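Local coordinates for protein tRNA (guanine(26)-N(2))-dimethyltransferase (Pyrococcus horikoshii, PDB 2DUL) that probably dimethylates the exocyclic N2 of guanine 26 in a number of tRNAs, using S-adenosyl-L-methionine as methyl donor, at residues A344-E347 / A352-T355. Sequence-based numbering, arbitrary orientation.
Sequences ALRE and ATRT
The carbonyl oxygen of Ala352 takes two N-H groups of Arg346 at once, from NH2 at 2.7 Å and from NE at 2.9 Å, and so illustrates how a guanidinium presented side-on can grip one backbone carbonyl. Both nitrogens approach in the carbonyl plane, but neither bond is straight: both N-H...O angles are near 135°, the cost of sharing one acceptor between two donors. The oxygen also sits about 20° out of the guanidinium plane. An extended chain from CG to NE carries the group from helix 338-347 across to the strand, after chi1 of -70° has set CG beside the backbone N. A water accepts from the backbone N of Ala352 at 3.2 Å and, more weakly, from NE of Arg346, linking the same two residues a second time.

Beside this polar bridge, the methyl of Ala352 points at the helix and meets CB and CD1 of Leu345, each at 3.8 Å. Thr364 of the adjoining strand and Phe371 of helix 368-375 add to the packing round Leu345. Thr353 turns its CB the other way, yet its CG2 lies in plane at the guanidinium edge, 3.9 Å from NH2 of Arg346. Its OG1 donates a hydrogen bond to the O of Arg354 (3.0 Å) and is also hydrogen-bonded to the backbone N of Leu316. An alanine in place of Thr353 would probably leave both backbone atoms without their hydroxyl partner and the guanidinium edge without its methyl neighbour.

The contact ties the end of helix 338-347 to an outer strand of a three-stranded antiparallel sheet, a topology consistent with a winged-helix-like module. With a neutral carbonyl as acceptor, the arginine, probably cationic, would strengthen both bonds by its charge and is likely to polarise the Ala352 carbonyl.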
ATOM      1  N   ALA A 344     -30.018   8.850  -1.664  1.00 26.63           N
ATOM      2  CA  ALA A 344     -31.178   7.992  -1.450  1.00 26.24           C
ATOM      3  C   ALA A 344     -30.909   6.925  -0.388  1.00 26.17           C
ATOM      4  O   ALA A 344     -31.761   6.657   0.457  1.00 24.79           O
ATOM      5  CB  ALA A 344     -31.584   7.333  -2.763  1.00 28.25           C
ATOM      6  N   LEU A 345     -29.727   6.316  -0.433  1.00 25.58           N
ATOM      7  CA  LEU A 345     -29.372   5.284   0.538  1.00 23.98           C
ATOM      8  C   LEU A 345     -29.313   5.851   1.955  1.00 25.03           C
ATOM      9  O   LEU A 345     -29.811   5.242   2.902  1.00 24.32           O
ATOM     10  CB  LEU A 345     -28.027   4.654   0.171  1.00 22.23           C
ATOM     11  CG  LEU A 345     -28.069   3.704  -1.035  1.00 23.18           C
ATOM     12  CD1 LEU A 345     -26.654   3.320  -1.453  1.00 22.24           C
ATOM     13  CD2 LEU A 345     -28.882   2.464  -0.673  1.00 22.98           C
ATOM     14  N   ARG A 346     -28.690   7.016   2.092  1.00 26.47           N
ATOM     15  CA  ARG A 346     -28.567   7.668   3.388  1.00 27.88           C
ATOM     16  C   ARG A 346     -29.944   8.043   3.926  1.00 30.23           C
ATOM     17  O   ARG A 346     -30.190   7.953   5.130  1.00 30.59           O
ATOM     18  CB  ARG A 346     -27.676   8.909   3.271  1.00 26.90           C
ATOM     19  CG  ARG A 346     -26.213   8.574   3.022  1.00 27.68           C
ATOM     20  CD  ARG A 346     -25.366   9.818   2.798  1.00 29.73           C
ATOM     21  NE  ARG A 346     -23.958   9.477   2.622  1.00 29.23           N
ATOM     22  CZ  ARG A 346     -23.006  10.349   2.302  1.00 30.66           C
ATOM     23  NH1 ARG A 346     -23.303  11.632   2.120  1.00 29.86           N
ATOM     24  NH2 ARG A 346     -21.754   9.936   2.161  1.00 28.96           N
ATOM     25  N   GLU A 347     -30.846   8.449   3.036  1.00 31.71           N
ATOM     26  CA  GLU A 347     -32.198   8.810   3.458  1.00 34.79           C
ATOM     27  C   GLU A 347     -32.949   7.594   3.985  1.00 34.67           C
ATOM     28  O   GLU A 347     -33.840   7.720   4.827  1.00 35.54           O
ATOM     29  CB  GLU A 347     -32.978   9.443   2.300  1.00 36.94           C
ATOM     30  CG  GLU A 347     -32.731  10.936   2.137  1.00 39.95           C
ATOM     31  CD  GLU A 347     -33.627  11.573   1.088  1.00 42.82           C
ATOM     32  OE1 GLU A 347     -34.848  11.298   1.093  1.00 44.20           O
ATOM     33  OE2 GLU A 347     -33.112  12.358   0.265  1.00 44.69           O
ATOM     34  N   ALA A 352     -23.446   5.111   3.208  1.00 24.14           N
ATOM     35  CA  ALA A 352     -23.084   5.028   1.801  1.00 22.72           C
ATOM     36  C   ALA A 352     -22.103   6.131   1.451  1.00 22.83           C
ATOM     37  O   ALA A 352     -22.329   7.295   1.780  1.00 22.40           O
ATOM     38  CB  ALA A 352     -24.330   5.145   0.936  1.00 21.87           C
ATOM     39  N   THR A 353     -21.012   5.762   0.786  1.00 21.76           N
ATOM     40  CA  THR A 353     -19.998   6.729   0.386  1.00 22.17           C
ATOM     41  C   THR A 353     -19.408   6.328  -0.957  1.00 22.71           C
ATOM     42  O   THR A 353     -19.632   5.218  -1.444  1.00 21.18           O
ATOM     43  CB  THR A 353     -18.811   6.777   1.378  1.00 23.04           C
ATOM     44  OG1 THR A 353     -18.054   5.561   1.266  1.00 22.31           O
ATOM     45  CG2 THR A 353     -19.299   6.937   2.808  1.00 22.36           C
ATOM     46  N   ARG A 354     -18.653   7.244  -1.548  1.00 24.02           N
ATOM     47  CA  ARG A 354     -17.974   6.967  -2.802  1.00 26.55           C
ATOM     48  C   ARG A 354     -16.723   6.209  -2.362  1.00 25.76           C
ATOM     49  O   ARG A 354     -16.434   6.133  -1.167  1.00 24.51           O
ATOM     50  CB  ARG A 354     -17.569   8.274  -3.492  1.00 29.89           C
ATOM     51  CG  ARG A 354     -18.728   9.102  -4.024  1.00 35.23           C
ATOM     52  CD  ARG A 354     -18.269  10.514  -4.372  1.00 40.18           C
ATOM     53  NE  ARG A 354     -19.356  11.342  -4.892  1.00 43.74           N
ATOM     54  CZ  ARG A 354     -19.807  11.289  -6.142  1.00 45.37           C
ATOM     55  NH1 ARG A 354     -20.804  12.078  -6.522  1.00 46.21           N
ATOM     56  NH2 ARG A 354     -19.252  10.460  -7.019  1.00 45.08           N
ATOM     57  N   THR A 355     -15.985   5.644  -3.311  1.00 25.42           N
ATOM     58  CA  THR A 355     -14.757   4.926  -2.971  1.00 25.31           C
ATOM     59  C   THR A 355     -13.650   5.243  -3.964  1.00 25.61           C
ATOM     60  O   THR A 355     -13.907   5.409  -5.155  1.00 25.77           O
ATOM     61  CB  THR A 355     -14.961   3.396  -2.950  1.00 24.98           C
ATOM     62  OG1 THR A 355     -13.680   2.753  -2.845  1.00 23.16           O
ATOM     63  CG2 THR A 355     -15.669   2.918  -4.222  1.00 25.54           C
TER
HETATM   64  O   HOH W   1     -23.121   7.590   5.209  1.00 21.65           O